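Local coordinates for protein hydrogenase maturation factor (PDB 3VTH) that probably transfers the carbamoyl group of carbamoyl phosphate, with ATP, to the C-terminal cysteine of HypE during maturation of [NiFe]-hydrogenases, at residues C114-C117 / L118-L121; I134-T137 / N138-P141; K166-R169 / E170-P174; V184-F187 / D188-P191; L275-S278 / Q279-I283. All coordinates share one frame; numbering follows the deposited sequence.

In the fold
Contacts 1 and 2 share one zinc ion, the first giving the CxxC pair at the start of helix 115-121 and the second the pair in a loop. At the second zinc, contact 3 gives Cys-167 alone and contact 4 the pair Cys-186 and Cys-189; Cys-164 is the fourth ligand. Contact 3 is a surface contact, about 37 Å from the chain centre, whereas contacts 1, 2, 4 and 5 are partly buried. Helical backbone bonds mark contacts 1 and 3, turns contacts 2 and 4; N-H...S bonds occur in 1, 2 and 4, weak in 4. Contact 5, about 12 Å from that centre, has no metal and relies on arginines; its Gln-279 reaches Asn-138 of contact 2.

Contact 1: C114-C117 / L118-L121; sequences CEDC and LREL. With ZN (zinc ion), chain C.
Leu-118 opens the second half of this helical turn by giving its N to Cys-114 O at 3.1 Å, and its CB rests near the same carbonyl oxygen. Cys-114 is the N-cap: its SG accepts from Cys-117 N at 3.4 Å, with an N-H...S angle of 165°, and also binds zinc at 2.3 Å. Cys-117 SG binds the same ion, so the cap and the metal fix one CxxC turn together. Arg-119 bonds through its backbone N to Glu-115 O, and its side chain folds back along the helix because the chain bends at chi3 (-46°). The guanidinium thus comes alongside Asp-116, the two side chains pointing the same way, and NH2 meets OD1 in a salt bridge whose modelled 2.4 Å is improbably short, so its exact length is doubtful. The carboxylate approaches the guanidinium edge, yet the two planes are turned 42° apart, and Glu-115 O lies over one guanidinium face. Glu-120 continues the ladder from its N to Asp-116 O, while its extended chain carries the carboxylate to salt bridges with Arg-177 and Arg-178. Leu-121 N closes the segment on Cys-117 O at 2.8 Å, in a nearly straight bond. Helix 115-121 belongs to the first HypF finger; Cys-136 and Cys-139 complete its zinc site, and Leu-118 and Leu-121 pack against Tyr-315 of helix 312-320.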
loop_
_atom_site.group_PDB
_atom_site.type_symbol
_atom_site.label_atom_id
_atom_site.label_comp_id
_atom_site.label_asym_id
_atom_site.label_seq_id
_atom_site.Cartn_x
_atom_site.Cartn_y
_atom_site.Cartn_z
ATOM N N CYS A 114 -9.537 18.853 -3.858
ATOM C CA CYS A 114 -9.524 19.757 -2.700
ATOM C C CYS A 114 -10.878 20.434 -2.510
ATOM O O CYS A 114 -11.725 20.425 -3.408
ATOM C CB CYS A 114 -8.404 20.815 -2.831
ATOM S SG CYS A 114 -8.715 22.116 -4.052
ATOM N N GLU A 115 -11.090 21.028 -1.343
ATOM C CA GLU A 115 -12.372 21.684 -1.079
ATOM C C GLU A 115 -12.659 22.893 -1.995
ATOM O O GLU A 115 -13.807 23.161 -2.306
ATOM C CB GLU A 115 -12.519 22.052 0.402
ATOM C CG GLU A 115 -11.745 23.285 0.847
ATOM C CD GLU A 115 -12.057 23.694 2.292
ATOM O OE1 GLU A 115 -13.209 24.091 2.580
ATOM O OE2 GLU A 115 -11.136 23.625 3.132
ATOM N N ASP A 116 -11.626 23.608 -2.432
ATOM C CA ASP A 116 -11.823 24.759 -3.340
ATOM C C ASP A 116 -12.284 24.320 -4.727
ATOM O O ASP A 116 -13.182 24.926 -5.292
ATOM C CB ASP A 116 -10.552 25.609 -3.479
ATOM C CG ASP A 116 -10.154 26.291 -2.181
ATOM O OD1 ASP A 116 -11.005 26.947 -1.572
ATOM O OD2 ASP A 116 -8.989 26.155 -1.758
ATOM N N CYS A 117 -11.667 23.275 -5.275
ATOM C CA CYS A 117 -12.093 22.746 -6.573
ATOM C C CYS A 117 -13.504 22.169 -6.492
ATOM O O CYS A 117 -14.288 22.334 -7.414
ATOM C CB CYS A 117 -11.119 21.685 -7.101
ATOM S SG CYS A 117 -9.565 22.410 -7.715
ATOM N N LEU A 118 -13.808 21.488 -5.391
ATOM C CA LEU A 118 -15.130 20.908 -5.197
ATOM C C LEU A 118 -16.222 21.987 -5.161
ATOM O O LEU A 118 -17.297 21.793 -5.722
ATOM C CB LEU A 118 -15.173 20.051 -3.924
ATOM C CG LEU A 118 -16.437 19.212 -3.672
ATOM C CD1 LEU A 118 -16.654 18.227 -4.802
ATOM C CD2 LEU A 118 -16.319 18.459 -2.336
ATOM N N ARG A 119 -15.939 23.106 -4.499
ATOM C CA ARG A 119 -16.865 24.253 -4.479
ATOM C C ARG A 119 -17.093 24.784 -5.895
ATOM O O ARG A 119 -18.231 25.010 -6.294
ATOM C CB ARG A 119 -16.322 25.376 -3.585
ATOM C CG ARG A 119 -17.330 26.495 -3.285
ATOM C CD ARG A 119 -16.654 27.836 -2.942
ATOM N NE ARG A 119 -15.553 27.674 -1.995
ATOM C CZ ARG A 119 -14.263 27.664 -2.324
ATOM N NH1 ARG A 119 -13.877 27.832 -3.587
ATOM N NH2 ARG A 119 -13.353 27.487 -1.379
ATOM N N GLU A 120 -16.008 24.981 -6.645
ATOM C CA GLU A 120 -16.112 25.439 -8.034
ATOM C C GLU A 120 -16.890 24.440 -8.909
ATOM O O GLU A 120 -17.778 24.834 -9.660
ATOM C CB GLU A 120 -14.722 25.732 -8.619
ATOM C CG GLU A 120 -14.039 26.986 -8.013
ATOM C CD GLU A 120 -12.577 27.165 -8.437
ATOM O OE1 GLU A 120 -11.946 28.153 -7.999
ATOM O OE2 GLU A 120 -12.031 26.321 -9.172
ATOM N N LEU A 121 -16.552 23.155 -8.801
ATOM C CA LEU A 121 -17.279 22.083 -9.496
ATOM C C LEU A 121 -18.810 22.144 -9.315
ATOM O O LEU A 121 -19.560 21.867 -10.249
ATOM C CB LEU A 121 -16.767 20.711 -9.028
ATOM C CG LEU A 121 -17.289 19.448 -9.715
ATOM C CD1 LEU A 121 -16.833 19.404 -11.152
ATOM C CD2 LEU A 121 -16.820 18.173 -8.958
HETATM ZN ZN ZN C . -8.001 21.703 -6.199
#

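Contact 2: I134-T137 / N138-P141; sequences INCT and NCGP. With ZN (zinc ion), chain C.
Cys-136 and Cys-139 reach the same zinc ion from the two ends of a type I beta turn, each through SG at 2.3 Å. Both sulfurs stand between their own backbone N and carbonyl carbon, which brings them to the same metal, with Cys-136 SG 4.1 Å from Cys-139 SG. Cys-114 and Cys-117 complete the four-sulfur site. Among the hydrogen bonds, Asn-138 N gives to Cys-136 SG at 3.3 Å with an N-H...S angle of 158°, a bond that probably draws some negative charge from the thiolate. The turn's own bond, from Cys-139 N to Cys-136 O, is weak at 3.4 Å. A water joins two neighbouring side chains that run alongside each other, accepting from Thr-137 OG1 at 2.8 Å and donating to Asn-138 OD1 at 2.6 Å. With an alanine at Asn-138, the water would probably lose its acceptor and the Thr-137 hydroxyl the water-mediated link to its neighbour. Packing supplies the rest: Asn-135 CB lies 4.1 Å from Gly-140 CA, where a side chain would collide with it, and the positive phi of 103° separately calls for glycine. The loop follows helix 115-121, where Ile-134 touches Cys-117, Glu-120 and Leu-121, and it precedes helix 165-171; Gln-279, just beyond helix 270-277, bonds through NE2 to Asn-138 O and touches Cys-139.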
loop_
_atom_site.group_PDB
_atom_site.type_symbol
_atom_site.label_atom_id
_atom_site.label_comp_id
_atom_site.label_asym_id
_atom_site.label_seq_id
_atom_site.Cartn_x
_atom_site.Cartn_y
_atom_site.Cartn_z
ATOM N N ILE A 134 -11.499 19.123 -13.263
ATOM C CA ILE A 134 -11.103 20.236 -12.402
ATOM C C ILE A 134 -9.995 19.821 -11.421
ATOM O O ILE A 134 -10.078 18.765 -10.794
ATOM C CB ILE A 134 -12.318 20.856 -11.680
ATOM C CG1 ILE A 134 -11.937 22.184 -11.007
ATOM C CG2 ILE A 134 -12.981 19.849 -10.702
ATOM C CD1 ILE A 134 -13.170 23.023 -10.569
ATOM N N ASN A 135 -8.934 20.634 -11.352
ATOM C CA ASN A 135 -7.865 20.448 -10.356
ATOM C C ASN A 135 -7.170 21.797 -10.145
ATOM O O ASN A 135 -7.566 22.788 -10.748
ATOM C CB ASN A 135 -6.853 19.377 -10.807
ATOM C CG ASN A 135 -6.265 19.666 -12.197
ATOM O OD1 ASN A 135 -6.180 20.819 -12.643
ATOM N ND2 ASN A 135 -5.855 18.614 -12.881
ATOM N N CYS A 136 -6.144 21.829 -9.301
ATOM C CA CYS A 136 -5.400 23.049 -9.032
ATOM C C CYS A 136 -4.055 22.630 -8.445
ATOM O O CYS A 136 -3.727 21.447 -8.457
ATOM C CB CYS A 136 -6.183 23.949 -8.056
ATOM S SG CYS A 136 -6.322 23.300 -6.368
ATOM N N THR A 137 -3.268 23.588 -7.952
ATOM C CA THR A 137 -1.959 23.252 -7.367
ATOM C C THR A 137 -2.066 22.349 -6.134
ATOM O O THR A 137 -1.087 21.696 -5.774
ATOM C CB THR A 137 -1.123 24.511 -7.001
ATOM O OG1 THR A 137 -1.803 25.284 -6.011
ATOM C CG2 THR A 137 -0.895 25.371 -8.213
ATOM N N ASN A 138 -3.249 22.297 -5.512
ATOM C CA ASN A 138 -3.448 21.560 -4.258
ATOM C C ASN A 138 -4.137 20.182 -4.367
ATOM O O ASN A 138 -4.423 19.560 -3.326
ATOM C CB ASN A 138 -4.241 22.422 -3.247
ATOM C CG ASN A 138 -3.503 23.682 -2.819
ATOM O OD1 ASN A 138 -2.295 23.665 -2.581
ATOM N ND2 ASN A 138 -4.243 24.784 -2.700
ATOM N N CYS A 139 -4.411 19.721 -5.590
ATOM C CA CYS A 139 -5.147 18.459 -5.813
ATOM C C CYS A 139 -4.990 17.928 -7.236
ATOM O O CYS A 139 -4.466 18.624 -8.113
ATOM C CB CYS A 139 -6.640 18.640 -5.491
ATOM S SG CYS A 139 -7.659 19.492 -6.763
ATOM N N GLY A 140 -5.437 16.693 -7.461
ATOM C CA GLY A 140 -5.439 16.097 -8.801
ATOM C C GLY A 140 -4.313 15.093 -9.024
ATOM O O GLY A 140 -3.515 14.816 -8.118
ATOM N N PRO A 141 -4.250 14.521 -10.230
ATOM C CA PRO A 141 -3.202 13.570 -10.558
ATOM C C PRO A 141 -1.837 14.223 -10.536
ATOM O O PRO A 141 -1.712 15.422 -10.852
ATOM C CB PRO A 141 -3.544 13.138 -11.990
ATOM C CG PRO A 141 -4.431 14.166 -12.513
ATOM C CD PRO A 141 -5.190 14.711 -11.348
HETATM ZN ZN ZN C . -8.001 21.703 -6.199
HETATM O O HOH W 1 -0.599 25.445 -3.495
#

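Contact 3: K166-R169 / E170-P174; sequences KCSR and EYHDP. With ZN (zinc ion), chain D.
Ser-168 and His-172 meet across the last turn of helix 165-171, where the imidazole folds back over the helix end. His-172 CG lies beside its own backbone N (chi1 -69°), and this turns ND1 to Ser-168 O at 2.9 Å. Backbone N of His-172 reaches that oxygen too, at 3.0 Å, from the opposite face of the carbonyl plane. Ser-168 O therefore holds two donors, and the ring nitrogen sits above its plane, 35° out, instead of on a lone pair. The hydroxyl of Ser-168 lies at the imidazole edge, in the ring plane, while Tyr-171 CD1 stands 3.6 Å above one ring face; together they probably limit how the ring can turn. Glu-170 extends beyond CG, its CG passing 3.5 Å from Lys-166 O, and carries its carboxylate to a salt bridge with Arg-128. The Tyr-171 hydroxyl bonds to Gln-182, and its ring stacks with His-180. Cys-167 SG, beside its backbone N (chi1 -75°), binds zinc at 2.3 Å. Cys-164, Cys-186 and Cys-189 complete this Cys4 site of the second HypF finger; the helix starts just after Cys-164 and carries Cys-167, the second cysteine of the first CxxC.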
loop_
_atom_site.group_PDB
_atom_site.type_symbol
_atom_site.label_atom_id
_atom_site.label_comp_id
_atom_site.label_asym_id
_atom_site.label_seq_id
_atom_site.Cartn_x
_atom_site.Cartn_y
_atom_site.Cartn_z
ATOM N N LYS A 166 -8.324 31.932 -21.819
ATOM C CA LYS A 166 -8.827 32.183 -20.465
ATOM C C LYS A 166 -7.981 31.502 -19.383
ATOM O O LYS A 166 -7.694 32.097 -18.337
ATOM C CB LYS A 166 -10.282 31.742 -20.324
ATOM C CG LYS A 166 -11.273 32.641 -21.025
ATOM C CD LYS A 166 -12.654 32.458 -20.406
ATOM C CE LYS A 166 -13.488 31.436 -21.151
ATOM N NZ LYS A 166 -14.218 32.115 -22.277
ATOM N N CYS A 167 -7.579 30.263 -19.637
ATOM C CA CYS A 167 -6.758 29.535 -18.672
ATOM C C CYS A 167 -5.377 30.164 -18.559
ATOM O O CYS A 167 -4.817 30.236 -17.468
ATOM C CB CYS A 167 -6.654 28.060 -19.043
ATOM S SG CYS A 167 -8.165 27.157 -18.670
ATOM N N SER A 168 -4.842 30.608 -19.690
ATOM C CA SER A 168 -3.558 31.305 -19.729
ATOM C C SER A 168 -3.582 32.640 -18.962
ATOM O O SER A 168 -2.598 33.001 -18.297
ATOM C CB SER A 168 -3.138 31.548 -21.171
ATOM O OG SER A 168 -1.908 32.245 -21.209
ATOM N N ARG A 169 -4.705 33.339 -19.005
ATOM C CA ARG A 169 -4.898 34.554 -18.231
ATOM C C ARG A 169 -4.880 34.262 -16.744
ATOM O O ARG A 169 -4.243 34.927 -15.991
ATOM C CB ARG A 169 -6.186 35.287 -18.634
ATOM C CG ARG A 169 -6.065 36.012 -19.970
ATOM C CD ARG A 169 -7.232 36.949 -20.382
ATOM N NE ARG A 169 -8.537 36.546 -19.870
ATOM C CZ ARG A 169 -9.579 36.159 -20.608
ATOM N NH1 ARG A 169 -9.521 36.131 -21.926
ATOM N NH2 ARG A 169 -10.696 35.807 -20.010
ATOM N N GLU A 170 -5.570 33.221 -16.338
ATOM C CA GLU A 170 -5.562 32.781 -14.950
ATOM C C GLU A 170 -4.154 32.393 -14.502
ATOM O O GLU A 170 -3.710 32.780 -13.416
ATOM C CB GLU A 170 -6.486 31.576 -14.764
ATOM C CG GLU A 170 -7.975 31.876 -14.899
ATOM C CD GLU A 170 -8.811 30.605 -14.711
ATOM O OE1 GLU A 170 -8.380 29.532 -15.170
ATOM O OE2 GLU A 170 -9.889 30.672 -14.095
ATOM N N TYR A 171 -3.472 31.623 -15.350
ATOM C CA TYR A 171 -2.097 31.169 -15.112
ATOM C C TYR A 171 -1.144 32.349 -14.875
ATOM O O TYR A 171 -0.242 32.271 -14.033
ATOM C CB TYR A 171 -1.621 30.337 -16.309
ATOM C CG TYR A 171 -0.236 29.738 -16.170
ATOM C CD1 TYR A 171 0.913 30.465 -16.522
ATOM C CD2 TYR A 171 -0.068 28.441 -15.695
ATOM C CE1 TYR A 171 2.192 29.891 -16.401
ATOM C CE2 TYR A 171 1.200 27.870 -15.579
ATOM C CZ TYR A 171 2.313 28.592 -15.927
ATOM O OH TYR A 171 3.558 28.010 -15.784
ATOM N N HIS A 172 -1.343 33.429 -15.627
ATOM C CA HIS A 172 -0.474 34.603 -15.535
ATOM C C HIS A 172 -0.968 35.694 -14.575
ATOM O O HIS A 172 -0.352 36.755 -14.481
ATOM C CB HIS A 172 -0.187 35.186 -16.942
ATOM C CG HIS A 172 0.686 34.303 -17.781
ATOM N ND1 HIS A 172 0.190 33.500 -18.783
ATOM C CD2 HIS A 172 2.017 34.060 -17.732
ATOM C CE1 HIS A 172 1.177 32.812 -19.329
ATOM N NE2 HIS A 172 2.297 33.132 -18.708
ATOM N N ASP A 173 -2.066 35.432 -13.870
ATOM C CA ASP A 173 -2.685 36.413 -12.965
ATOM C C ASP A 173 -2.330 36.124 -11.498
ATOM O O ASP A 173 -2.850 35.161 -10.920
ATOM C CB ASP A 173 -4.213 36.393 -13.158
ATOM C CG ASP A 173 -4.952 37.384 -12.256
ATOM O OD1 ASP A 173 -4.306 38.179 -11.540
ATOM O OD2 ASP A 173 -6.203 37.349 -12.259
ATOM N N PRO A 174 -1.467 36.970 -10.883
ATOM C CA PRO A 174 -0.987 36.719 -9.511
ATOM C C PRO A 174 -2.093 36.692 -8.456
ATOM O O PRO A 174 -1.903 36.086 -7.403
ATOM C CB PRO A 174 -0.017 37.883 -9.232
ATOM C CG PRO A 174 0.217 38.544 -10.544
ATOM C CD PRO A 174 -0.986 38.263 -11.404
HETATM ZN ZN ZN D . -8.971 26.517 -20.736
#

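Contact 4: V184-F187 / D188-P191; sequences VACF and DCGP. With ZN (zinc ion), chain D.
Asp-188 is drawn against Cys-186 at the bend of this loop: its CB lies 3.7 Å from the cysteine SG, and its backbone N points a weak hydrogen bond at that sulfur over 3.3 Å, with an N-H...S angle of 144°. The aspartate CG stays beside its own backbone N (chi1 -62°), and OD1 is 4.1 Å from the sulfur. Cys-186 is gripped at both its sulfur and its carbonyl. SG binds zinc at 2.3 Å, and the carbonyl oxygen is approached by two backbone donors, Cys-189 N and Gly-190 N, the latter at 2.8 Å; both bonds are weak because they are bent, the second to 130°. A side chain on Gly-190 would run into that same oxygen, and crowd Ala-185 CB, which explains the glycine. Phe-187 contributes mainly backbone here: its carbonyl and that of Gly-190 both receive a hydrogen bond from one water, at 3.0 Å from Phe-187 O, tying the bend to the outgoing part of the loop. Its ring meets Tyr-131 edge-to-face. Cys-189 SG lies 3.7 Å from Ala-185 CA and supplies the other zinc bond of this pair. A CxxC turn with both sulfurs on the metal and a backbone N-H near the first sulfur resembles a zinc knuckle, here the second CxxC of a Cys4 site completed by Cys-164 and Cys-167 in the second HypF finger.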
loop_
_atom_site.group_PDB
_atom_site.type_symbol
_atom_site.label_atom_id
_atom_site.label_comp_id
_atom_site.label_asym_id
_atom_site.label_seq_id
_atom_site.Cartn_x
_atom_site.Cartn_y
_atom_site.Cartn_z
ATOM N N VAL A 184 -3.491 23.604 -15.085
ATOM C CA VAL A 184 -4.706 24.397 -15.363
ATOM C C VAL A 184 -5.339 24.104 -16.747
ATOM O O VAL A 184 -4.664 24.126 -17.788
ATOM C CB VAL A 184 -4.460 25.931 -15.186
ATOM C CG1 VAL A 184 -3.440 26.453 -16.197
ATOM C CG2 VAL A 184 -5.772 26.716 -15.298
ATOM N N ALA A 185 -6.637 23.827 -16.737
ATOM C CA ALA A 185 -7.388 23.554 -17.960
ATOM C C ALA A 185 -8.860 23.768 -17.676
ATOM O O ALA A 185 -9.241 23.993 -16.518
ATOM C CB ALA A 185 -7.137 22.111 -18.435
ATOM N N CYS A 186 -9.684 23.666 -18.723
ATOM C CA CYS A 186 -11.121 23.917 -18.612
ATOM C C CYS A 186 -11.874 23.116 -19.671
ATOM O O CYS A 186 -11.269 22.314 -20.383
ATOM C CB CYS A 186 -11.405 25.416 -18.776
ATOM S SG CYS A 186 -11.215 26.050 -20.485
ATOM N N PHE A 187 -13.184 23.330 -19.776
ATOM C CA PHE A 187 -13.997 22.663 -20.813
ATOM C C PHE A 187 -13.411 22.837 -22.218
ATOM O O PHE A 187 -13.432 21.908 -23.031
ATOM C CB PHE A 187 -15.448 23.181 -20.807
ATOM C CG PHE A 187 -16.347 22.469 -19.826
ATOM C CD1 PHE A 187 -16.677 21.128 -20.010
ATOM C CD2 PHE A 187 -16.862 23.138 -18.719
ATOM C CE1 PHE A 187 -17.511 20.463 -19.109
ATOM C CE2 PHE A 187 -17.696 22.472 -17.805
ATOM C CZ PHE A 187 -18.025 21.145 -18.008
ATOM N N ASP A 188 -12.897 24.037 -22.490
ATOM C CA ASP A 188 -12.454 24.422 -23.834
ATOM C C ASP A 188 -11.078 23.865 -24.222
ATOM O O ASP A 188 -10.802 23.642 -25.400
ATOM C CB ASP A 188 -12.417 25.953 -23.943
ATOM C CG ASP A 188 -13.794 26.601 -23.736
ATOM O OD1 ASP A 188 -13.847 27.731 -23.211
ATOM O OD2 ASP A 188 -14.819 25.970 -24.074
ATOM N N CYS A 189 -10.199 23.671 -23.243
ATOM C CA CYS A 189 -8.819 23.310 -23.569
ATOM C C CYS A 189 -8.381 22.008 -22.900
ATOM O O CYS A 189 -7.274 21.514 -23.145
ATOM C CB CYS A 189 -7.860 24.460 -23.210
ATOM S SG CYS A 189 -7.643 24.753 -21.414
ATOM N N GLY A 190 -9.252 21.460 -22.060
ATOM C CA GLY A 190 -8.882 20.321 -21.231
ATOM C C GLY A 190 -9.287 18.981 -21.826
ATOM O O GLY A 190 -9.877 18.929 -22.900
ATOM N N PRO A 191 -8.950 17.887 -21.129
ATOM C CA PRO A 191 -9.431 16.564 -21.522
ATOM C C PRO A 191 -10.960 16.506 -21.503
ATOM O O PRO A 191 -11.604 17.341 -20.873
ATOM C CB PRO A 191 -8.847 15.619 -20.459
ATOM C CG PRO A 191 -8.210 16.493 -19.431
ATOM C CD PRO A 191 -8.118 17.871 -19.912
HETATM ZN ZN ZN D . -8.971 26.517 -20.736
HETATM O O HOH W 2 -11.311 20.492 -24.620
#

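Contact 5: L275-S278 / Q279-I283; sequences LLLS and QRRPI. With PO4 (phosphate ion), chain L.
Arg-281 doubles back over the end of helix 270-277, its chain bent at chi2 (-71°) and chi3, and its side chain runs obliquely to that of Leu-277, NH2 coming near CD2. NH2 gives to Leu-277 O at 3.0 Å, with the oxygen near the guanidinium plane, and NH1 gives to Pro-309 O. NE gives to Ser-278 O at 3.0 Å; the oxygen lies in the guanidinium plane, while NE stands 48° above the carbonyl plane. The backbone N of Arg-281 comes to this oxygen from the other face, closing a type I turn from Ser-278 to Arg-281 at 2.9 Å. Replacing Arg-281 by alanine would probably leave Leu-277 O and Pro-309 O without their guanidinium donors and Ser-278 O without the one from NE. The turn links the helix to strand 283-287 in the YrdC-like (telomere recombination) domain. With chi1 at 179°, Ser-278 OG lies beside its carbonyl carbon and accepts from Arg-280 N at 3.1 Å. Arg-280, extended from CG to NE, meets edge-on a phosphate ion probably taken up from the crystallisation medium: NE reaches O1 at 2.8 Å and NH2 reaches O3 at 2.9 Å. Tyr-387 adds a cation-pi contact. Pro-282 CD packs 3.3 Å from Leu-275 O.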
loop_
_atom_site.group_PDB
_atom_site.type_symbol
_atom_site.label_atom_id
_atom_site.label_comp_id
_atom_site.label_asym_id
_atom_site.label_seq_id
_atom_site.Cartn_x
_atom_site.Cartn_y
_atom_site.Cartn_z
ATOM N N LEU A 275 -8.554 8.965 7.906
ATOM C CA LEU A 275 -7.982 8.212 6.781
ATOM C C LEU A 275 -8.878 8.271 5.536
ATOM O O LEU A 275 -8.383 8.437 4.414
ATOM C CB LEU A 275 -7.701 6.752 7.169
ATOM C CG LEU A 275 -6.632 6.515 8.251
ATOM C CD1 LEU A 275 -6.484 5.010 8.519
ATOM C CD2 LEU A 275 -5.278 7.112 7.839
ATOM N N LEU A 276 -10.190 8.136 5.749
ATOM C CA LEU A 276 -11.182 8.204 4.655
ATOM C C LEU A 276 -11.180 9.546 3.935
ATOM O O LEU A 276 -11.212 9.605 2.695
ATOM C CB LEU A 276 -12.586 7.950 5.194
ATOM C CG LEU A 276 -12.996 6.497 5.449
ATOM C CD1 LEU A 276 -14.252 6.447 6.341
ATOM C CD2 LEU A 276 -13.226 5.799 4.122
ATOM N N LEU A 277 -11.136 10.611 4.728
ATOM C CA LEU A 277 -11.228 11.982 4.229
ATOM C C LEU A 277 -9.912 12.540 3.687
ATOM O O LEU A 277 -9.923 13.531 2.973
ATOM C CB LEU A 277 -11.770 12.920 5.318
ATOM C CG LEU A 277 -13.269 12.785 5.666
ATOM C CD1 LEU A 277 -13.557 13.484 6.987
ATOM C CD2 LEU A 277 -14.195 13.347 4.566
ATOM N N SER A 278 -8.784 11.916 4.029
ATOM C CA SER A 278 -7.481 12.362 3.502
ATOM C C SER A 278 -7.539 12.547 1.991
ATOM O O SER A 278 -8.194 11.767 1.305
ATOM C CB SER A 278 -6.407 11.319 3.813
ATOM O OG SER A 278 -5.139 11.711 3.284
ATOM N N GLN A 279 -6.837 13.550 1.458
ATOM C CA GLN A 279 -6.693 13.636 -0.001
ATOM C C GLN A 279 -5.997 12.407 -0.595
ATOM O O GLN A 279 -6.093 12.152 -1.791
ATOM C CB GLN A 279 -5.944 14.901 -0.419
ATOM C CG GLN A 279 -6.795 16.164 -0.471
ATOM C CD GLN A 279 -5.965 17.338 -0.941
ATOM O OE1 GLN A 279 -5.215 17.916 -0.161
ATOM N NE2 GLN A 279 -6.060 17.662 -2.226
ATOM N N ARG A 280 -5.305 11.626 0.229
ATOM C CA ARG A 280 -4.723 10.387 -0.305
ATOM C C ARG A 280 -5.852 9.451 -0.795
ATOM O O ARG A 280 -5.645 8.641 -1.704
ATOM C CB ARG A 280 -3.810 9.719 0.727
ATOM C CG ARG A 280 -2.637 10.601 1.220
ATOM C CD ARG A 280 -1.714 9.794 2.160
ATOM N NE ARG A 280 -0.643 10.602 2.758
ATOM C CZ ARG A 280 0.546 10.824 2.200
ATOM N NH1 ARG A 280 0.827 10.303 1.004
ATOM N NH2 ARG A 280 1.463 11.566 2.840
ATOM N N ARG A 281 -7.038 9.586 -0.187
ATOM C CA ARG A 281 -8.237 8.807 -0.545
ATOM C C ARG A 281 -7.967 7.320 -0.773
ATOM O O ARG A 281 -8.077 6.850 -1.911
ATOM C CB ARG A 281 -8.931 9.425 -1.786
ATOM C CG ARG A 281 -9.527 10.828 -1.550
ATOM C CD ARG A 281 -10.756 10.754 -0.666
ATOM N NE ARG A 281 -10.970 11.945 0.177
ATOM C CZ ARG A 281 -12.100 12.650 0.237
ATOM N NH1 ARG A 281 -13.148 12.324 -0.516
ATOM N NH2 ARG A 281 -12.192 13.683 1.070
ATOM N N PRO A 282 -7.625 6.571 0.299
ATOM C CA PRO A 282 -7.536 5.129 0.152
ATOM C C PRO A 282 -8.879 4.443 0.408
ATOM O O PRO A 282 -9.824 5.064 0.935
ATOM C CB PRO A 282 -6.595 4.735 1.290
ATOM C CG PRO A 282 -6.981 5.668 2.383
ATOM C CD PRO A 282 -7.211 6.993 1.655
ATOM N N ILE A 283 -8.935 3.161 0.051
ATOM C CA ILE A 283 -9.919 2.220 0.606
ATOM C C ILE A 283 -9.530 2.021 2.088
ATOM O O ILE A 283 -8.368 1.812 2.385
ATOM C CB ILE A 283 -9.809 0.864 -0.127
ATOM C CG1 ILE A 283 -10.230 1.012 -1.607
ATOM C CG2 ILE A 283 -10.621 -0.240 0.606
ATOM C CD1 ILE A 283 -9.655 -0.068 -2.524
HETATM P P PO4 L . -0.308 12.174 6.142
HETATM O O1 PO4 L . -1.304 12.104 4.996
HETATM O O2 PO4 L . -0.384 10.889 6.952
HETATM O O3 PO4 L . 1.110 12.324 5.642
HETATM O O4 PO4 L . -0.675 13.351 7.022
HETATM O O HOH W 3 -11.313 7.422 0.745
#